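Local coordinates for protein predicted DNA-binding transcriptional regulator (Aliivibrio fischeri ES114, PDB 7DWN) that probably binds cis-regulatory DNA through a helix-turn-helix domain and controls transcription as a LysR-family regulator, at residues R27-Q31 / P32-R36; L65-I68 / T69-L73. One frame throughout, in Å; residues are numbered along the deposited sequence.

Contact 1: R27-Q31 / P32-R36; sequences RNVTQ and PAFSR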
ATOM      1  N   ARG A  27      31.352 -11.807 -10.898  1.00 67.70           N
ATOM      2  CA  ARG A  27      30.448 -11.800 -12.039  1.00 70.34           C
ATOM      3  C   ARG A  27      30.853 -12.785 -13.129  1.00 67.72           C
ATOM      4  O   ARG A  27      30.253 -12.770 -14.208  1.00 67.69           O
ATOM      5  CB  ARG A  27      30.352 -10.388 -12.623  1.00 73.48           C
ATOM      6  CG  ARG A  27      29.620  -9.402 -11.728  1.00 76.61           C
ATOM      7  CD  ARG A  27      28.163  -9.795 -11.577  1.00 75.87           C
ATOM      8  NE  ARG A  27      27.436  -9.669 -12.836  1.00 71.75           N
ATOM      9  CZ  ARG A  27      26.271 -10.256 -13.087  1.00 63.54           C
ATOM     10  NH1 ARG A  27      25.701 -11.021 -12.166  1.00 61.77           N
ATOM     11  NH2 ARG A  27      25.680 -10.082 -14.261  1.00 60.11           N
ATOM     12  N   ASN A  28      31.849 -13.635 -12.870  1.00 69.86           N
ATOM     13  CA  ASN A  28      32.313 -14.632 -13.837  1.00 75.23           C
ATOM     14  C   ASN A  28      32.674 -13.981 -15.171  1.00 74.65           C
ATOM     15  O   ASN A  28      32.358 -14.496 -16.245  1.00 71.13           O
ATOM     16  CB  ASN A  28      31.269 -15.733 -14.034  1.00 78.21           C
ATOM     17  CG  ASN A  28      30.944 -16.466 -12.749  1.00 87.27           C
ATOM     18  OD1 ASN A  28      31.832 -16.767 -11.952  1.00 91.12           O
ATOM     19  ND2 ASN A  28      29.664 -16.756 -12.539  1.00 85.50           N
ATOM     20  N   VAL A  29      33.343 -12.832 -15.099  1.00 72.89           N
ATOM     21  CA  VAL A  29      33.685 -12.051 -16.278  1.00 73.97           C
ATOM     22  C   VAL A  29      35.126 -11.574 -16.148  1.00 72.85           C
ATOM     23  O   VAL A  29      35.653 -11.419 -15.042  1.00 74.99           O
ATOM     24  CB  VAL A  29      32.714 -10.861 -16.469  1.00 73.00           C
ATOM     25  CG1 VAL A  29      32.903  -9.832 -15.366  1.00 73.82           C
ATOM     26  CG2 VAL A  29      32.877 -10.231 -17.848  1.00 67.99           C
ATOM     27  N   THR A  30      35.768 -11.361 -17.294  1.00 68.74           N
ATOM     28  CA  THR A  30      37.136 -10.863 -17.318  1.00 69.90           C
ATOM     29  C   THR A  30      37.201  -9.454 -16.737  1.00 71.76           C
ATOM     30  O   THR A  30      36.216  -8.711 -16.732  1.00 72.24           O
ATOM     31  CB  THR A  30      37.671 -10.875 -18.752  1.00 64.53           C
ATOM     32  OG1 THR A  30      37.180 -12.035 -19.434  1.00 70.63           O
ATOM     33  CG2 THR A  30      39.186 -10.913 -18.757  1.00 57.73           C
ATOM     34  N   GLN A  31      38.385  -9.086 -16.231  1.00 68.97           N
ATOM     35  CA  GLN A  31      38.537  -7.768 -15.614  1.00 65.08           C
ATOM     36  C   GLN A  31      38.421  -6.637 -16.632  1.00 61.12           C
ATOM     37  O   GLN A  31      37.636  -5.699 -16.393  1.00 62.15           O
ATOM     38  CB  GLN A  31      39.851  -7.717 -14.825  1.00 71.42           C
ATOM     39  CG  GLN A  31      40.489  -6.339 -14.710  1.00 79.93           C
ATOM     40  CD  GLN A  31      39.731  -5.402 -13.790  1.00 83.79           C
ATOM     41  OE1 GLN A  31      38.727  -5.778 -13.187  1.00 84.70           O
ATOM     42  NE2 GLN A  31      40.214  -4.169 -13.677  1.00 83.49           N
ATOM     43  N   PRO A  32      39.146  -6.641 -17.762  1.00 61.75           N
ATOM     44  CA  PRO A  32      38.887  -5.602 -18.772  1.00 58.27           C
ATOM     45  C   PRO A  32      37.460  -5.625 -19.285  1.00 60.22           C
ATOM     46  O   PRO A  32      36.876  -4.561 -19.526  1.00 56.48           O
ATOM     47  CB  PRO A  32      39.898  -5.930 -19.879  1.00 50.19           C
ATOM     48  CG  PRO A  32      40.988  -6.667 -19.178  1.00 58.07           C
ATOM     49  CD  PRO A  32      40.284  -7.495 -18.150  1.00 63.58           C
ATOM     50  N   ALA A  33      36.876  -6.816 -19.445  1.00 61.89           N
ATOM     51  CA  ALA A  33      35.493  -6.910 -19.903  1.00 61.08           C
ATOM     52  C   ALA A  33      34.530  -6.299 -18.891  1.00 66.36           C
ATOM     53  O   ALA A  33      33.562  -5.630 -19.270  1.00 66.69           O
ATOM     54  CB  ALA A  33      35.126  -8.368 -20.179  1.00 55.62           C
ATOM     55  N   PHE A  34      34.778  -6.514 -17.596  1.00 66.28           N
ATOM     56  CA  PHE A  34      33.922  -5.917 -16.575  1.00 61.93           C
ATOM     57  C   PHE A  34      34.060  -4.399 -16.556  1.00 56.30           C
ATOM     58  O   PHE A  34      33.059  -3.677 -16.433  1.00 51.03           O
ATOM     59  CB  PHE A  34      34.255  -6.496 -15.202  1.00 56.59           C
ATOM     60  CG  PHE A  34      33.361  -5.999 -14.108  1.00 49.48           C
ATOM     61  CD1 PHE A  34      32.150  -6.619 -13.856  1.00 61.99           C
ATOM     62  CD2 PHE A  34      33.725  -4.908 -13.336  1.00 46.86           C
ATOM     63  CE1 PHE A  34      31.320  -6.165 -12.849  1.00 64.94           C
ATOM     64  CE2 PHE A  34      32.899  -4.447 -12.328  1.00 59.46           C
ATOM     65  CZ  PHE A  34      31.694  -5.077 -12.085  1.00 64.05           C
ATOM     66  N   SER A  35      35.295  -3.898 -16.654  1.00 58.73           N
ATOM     67  CA  SER A  35      35.488  -2.455 -16.741  1.00 63.53           C
ATOM     68  C   SER A  35      34.752  -1.881 -17.947  1.00 58.28           C
ATOM     69  O   SER A  35      34.117  -0.823 -17.854  1.00 47.75           O
ATOM     70  CB  SER A  35      36.980  -2.125 -16.804  1.00 61.61           C
ATOM     71  OG  SER A  35      37.192  -0.724 -16.790  1.00 65.98           O
ATOM     72  N   ARG A  36      34.793  -2.590 -19.080  1.00 54.57           N
ATOM     73  CA  ARG A  36      34.103  -2.125 -20.278  1.00 51.72           C
ATOM     74  C   ARG A  36      32.588  -2.151 -20.097  1.00 51.60           C
ATOM     75  O   ARG A  36      31.886  -1.261 -20.588  1.00 49.47           O
ATOM     76  CB  ARG A  36      34.518  -2.969 -21.483  1.00 55.15           C
ATOM     77  CG  ARG A  36      33.917  -2.510 -22.800  1.00 64.21           C
ATOM     78  CD  ARG A  36      34.333  -1.085 -23.134  1.00 73.64           C
ATOM     79  NE  ARG A  36      33.776  -0.641 -24.408  1.00 82.36           N
ATOM     80  CZ  ARG A  36      33.924   0.584 -24.902  1.00 86.79           C
ATOM     81  NH1 ARG A  36      34.615   1.492 -24.228  1.00 90.09           N
ATOM     82  NH2 ARG A  36      33.380   0.899 -26.070  1.00 85.91           N
TER
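Phe34 and Thr30 are joined by a backbone hydrogen bond from Phe34 N to Thr30 O, 2.8 Å long. Ser35 N follows with a straighter bond to Gln31 O, at 3.0 Å and an N-H...O angle of 171°. These bonds open helix 31-45, the second helix of the helix-turn-helix motif and the likely DNA-recognition helix, as in other LysR-type regulators. Residues 27-30 form the turn that leads into it. The turn starts with a Schellman motif that ends helix 20-26: Asn28 takes a positive phi, and Val29 N bonds back to Ala24 O. Thr30 holds the N-cap position, but its side chain makes no capping bond.

The charged end of Arg27 turns away from this helix start. Its NE forms a salt bridge with Asp10 on helix 5-17. The aliphatic part of Arg27 meets the aromatic ring: CG sits 3.8 Å from Phe34 CE1, approaching it obliquely. The arginine chain bends on both sides of this carbon, chi2 -65° and chi3 -67°, and so leads NE away to Asp10. Phe34 is buried, and its side chain also touches Ala23 and Ala24 of helix 20-26.

Val29 carries the apolar packing. Its two methyls divide between neighbouring residues of the helix. CG1 lies between the backbone N and the carbonyl carbon and comes in at the edge of the Phe34 ring, near its plane, 3.6 Å from CD1. CG2 meets Ala33 CB at 3.7 Å. Thr30 CG2 rests against the proline ring, 3.6 Å from Pro32 CD.

Contact 2: L65-I68 / T69-L73; sequences LFRI and TARTL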
ATOM      1  N   LEU A  65      22.779   7.442  -6.635  1.00 49.35           N
ATOM      2  CA  LEU A  65      21.359   7.384  -6.989  1.00 53.52           C
ATOM      3  C   LEU A  65      21.061   6.211  -7.923  1.00 47.74           C
ATOM      4  O   LEU A  65      20.031   5.524  -7.781  1.00 57.93           O
ATOM      5  CB  LEU A  65      20.909   8.704  -7.618  1.00 61.98           C
ATOM      6  CG  LEU A  65      20.477   9.811  -6.652  1.00 75.84           C
ATOM      7  CD1 LEU A  65      21.657  10.343  -5.850  1.00 80.09           C
ATOM      8  CD2 LEU A  65      19.779  10.937  -7.401  1.00 79.77           C
ATOM      9  N   PHE A  66      21.951   5.947  -8.879  1.00 43.29           N
ATOM     10  CA  PHE A  66      21.702   4.839  -9.783  1.00 44.80           C
ATOM     11  C   PHE A  66      21.834   3.494  -9.092  1.00 49.98           C
ATOM     12  O   PHE A  66      21.346   2.500  -9.625  1.00 52.46           O
ATOM     13  CB  PHE A  66      22.635   4.883 -10.989  1.00 40.48           C
ATOM     14  CG  PHE A  66      22.199   3.980 -12.101  1.00 44.07           C
ATOM     15  CD1 PHE A  66      21.122   4.324 -12.904  1.00 42.79           C
ATOM     16  CD2 PHE A  66      22.841   2.774 -12.327  1.00 44.08           C
ATOM     17  CE1 PHE A  66      20.704   3.490 -13.920  1.00 45.96           C
ATOM     18  CE2 PHE A  66      22.429   1.937 -13.343  1.00 43.22           C
ATOM     19  CZ  PHE A  66      21.360   2.296 -14.141  1.00 48.47           C
ATOM     20  N   ARG A  67      22.470   3.430  -7.925  1.00 48.50           N
ATOM     21  CA  ARG A  67      22.455   2.184  -7.168  1.00 50.21           C
ATOM     22  C   ARG A  67      21.034   1.829  -6.746  1.00 47.49           C
ATOM     23  O   ARG A  67      20.594   0.681  -6.896  1.00 45.59           O
ATOM     24  CB  ARG A  67      23.377   2.299  -5.956  1.00 50.68           C
ATOM     25  CG  ARG A  67      23.616   0.994  -5.229  1.00 51.64           C
ATOM     26  CD  ARG A  67      24.622   1.192  -4.115  1.00 53.17           C
ATOM     27  NE  ARG A  67      24.744   0.006  -3.276  1.00 65.16           N
ATOM     28  CZ  ARG A  67      25.560  -0.088  -2.232  1.00 70.08           C
ATOM     29  NH1 ARG A  67      26.332   0.937  -1.897  1.00 61.43           N
ATOM     30  NH2 ARG A  67      25.605  -1.208  -1.524  1.00 73.65           N
ATOM     31  N   ILE A  68      20.296   2.815  -6.227  1.00 47.50           N
ATOM     32  CA  ILE A  68      18.886   2.607  -5.908  1.00 44.03           C
ATOM     33  C   ILE A  68      18.112   2.247  -7.167  1.00 47.16           C
ATOM     34  O   ILE A  68      17.274   1.335  -7.164  1.00 43.15           O
ATOM     35  CB  ILE A  68      18.290   3.859  -5.238  1.00 46.15           C
ATOM     36  CG1 ILE A  68      19.329   4.569  -4.375  1.00 53.94           C
ATOM     37  CG2 ILE A  68      17.073   3.484  -4.404  1.00 50.66           C
ATOM     38  CD1 ILE A  68      18.885   5.946  -3.927  1.00 51.51           C
ATOM     39  N   THR A  69      18.367   2.975  -8.260  1.00 48.81           N
ATOM     40  CA  THR A  69      17.655   2.683  -9.504  1.00 42.45           C
ATOM     41  C   THR A  69      17.906   1.249  -9.967  1.00 46.55           C
ATOM     42  O   THR A  69      16.973   0.548 -10.383  1.00 51.13           O
ATOM     43  CB  THR A  69      18.056   3.676 -10.593  1.00 41.91           C
ATOM     44  OG1 THR A  69      17.738   5.005 -10.166  1.00 45.34           O
ATOM     45  CG2 THR A  69      17.306   3.374 -11.882  1.00 35.58           C
ATOM     46  N   ALA A  70      19.153   0.787  -9.869  1.00 47.85           N
ATOM     47  CA  ALA A  70      19.508  -0.549 -10.337  1.00 45.93           C
ATOM     48  C   ALA A  70      18.914  -1.624  -9.444  1.00 55.35           C
ATOM     49  O   ALA A  70      18.439  -2.651  -9.939  1.00 59.77           O
ATOM     50  CB  ALA A  70      21.027  -0.693 -10.405  1.00 40.26           C
ATOM     51  N   ARG A  71      18.942  -1.419  -8.124  1.00 57.50           N
ATOM     52  CA  ARG A  71      18.310  -2.378  -7.224  1.00 62.71           C
ATOM     53  C   ARG A  71      16.812  -2.470  -7.497  1.00 55.41           C
ATOM     54  O   ARG A  71      16.245  -3.569  -7.557  1.00 47.58           O
ATOM     55  CB  ARG A  71      18.573  -1.989  -5.769  1.00 70.72           C
ATOM     56  CG  ARG A  71      17.924  -2.916  -4.758  1.00 73.26           C
ATOM     57  CD  ARG A  71      18.216  -2.461  -3.339  1.00 86.22           C
ATOM     58  NE  ARG A  71      19.649  -2.340  -3.090  1.00 93.08           N
ATOM     59  CZ  ARG A  71      20.425  -3.339  -2.685  1.00103.26           C
ATOM     60  NH1 ARG A  71      19.906  -4.544  -2.482  1.00108.50           N
ATOM     61  NH2 ARG A  71      21.719  -3.139  -2.486  1.00105.20           N
ATOM     62  N   THR A  72      16.160  -1.316  -7.670  1.00 52.49           N
ATOM     63  CA  THR A  72      14.738  -1.298  -7.999  1.00 49.49           C
ATOM     64  C   THR A  72      14.463  -2.072  -9.282  1.00 45.55           C
ATOM     65  O   THR A  72      13.571  -2.928  -9.326  1.00 41.03           O
ATOM     66  CB  THR A  72      14.253   0.149  -8.131  1.00 50.34           C
ATOM     67  OG1 THR A  72      14.372   0.816  -6.869  1.00 54.79           O
ATOM     68  CG2 THR A  72      12.803   0.192  -8.594  1.00 37.03           C
ATOM     69  N   LEU A  73      15.240  -1.795 -10.333  1.00 36.13           N
ATOM     70  CA  LEU A  73      15.022  -2.453 -11.618  1.00 38.31           C
ATOM     71  C   LEU A  73      15.275  -3.954 -11.535  1.00 44.27           C
ATOM     72  O   LEU A  73      14.532  -4.743 -12.126  1.00 48.44           O
ATOM     73  CB  LEU A  73      15.911  -1.821 -12.687  1.00 46.00           C
ATOM     74  CG  LEU A  73      15.542  -0.409 -13.141  1.00 51.39           C
ATOM     75  CD1 LEU A  73      16.671   0.184 -13.962  1.00 46.21           C
ATOM     76  CD2 LEU A  73      14.251  -0.433 -13.941  1.00 54.66           C
TER
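Phe66 and Thr69 lie one helical turn apart, and their side chains cross at about a right angle. The ring corner does the touching: Phe66 CD1 is 3.9 Å from Thr69 CB, and CE1 is near the CG2 methyl. The threonine carbons approach the ring obliquely. Across the ring from CD1, Phe66 CE2 makes a looser contact with Ala70 CB at 4.2 Å, also oblique. All three residues sit on helix 61-83, the linker helix of this LysR-family regulator.

The two threonines turn their hydroxyls back along the helix. Thr69 OG1 lies beside its own backbone N, chi1 -60°, while CG2 goes to the ring. From there OG1 makes a weak hydrogen bond to Leu65 O, 3.3 Å away. Thr72 has nearly the same torsion and does better, with OG1 donating to Ile68 O at 3.0 Å. That oxygen also accepts the helical bond from Thr72 N, at 2.9 Å. The two donors reach it from opposite faces of the carbonyl plane, so one threonine grips one oxygen twice.

Arg67 and Arg71 stand along a more open side. The Arg67 chain is fully extended, whereas Arg71 bends at chi3. Arg67 NE comes to the edge of the Arg71 guanidinium, 4.4 Å from NH2. Their like charges probably disfavour a closer approach. Their backbones are joined by the helical bond from Arg71 N to Arg67 O.

Phe66 packs on Leu8 of helix 5-17 and on Leu41 and Val45 of helix 31-45. Phe66 also packs on Ile84 of the second subunit, and Leu73 meets Ile77 there. The linker helix is thus packed between its own DNA-binding domain and the partner chain.

In the fold
Contact 1 is at the surface and contact 2 is partly buried. Their centres are 20 Å apart, their nearest atoms about 11 Å, and they do not touch. Both touch helix 5-17. On helix 31-45 they take different ends: residues 27-36 build the turn and its first residues, while Phe66 packs near its far end. Contact 1 has a salt bridge to helix 5-17, and no other protein chain of the assembly touches it. Contact 2 lies wholly within one helix, adds threonine hydroxyls to backbone bonds, and meets the second subunit. One contact shapes the helix-turn-helix; the other belongs to the linker helix and the subunit interface.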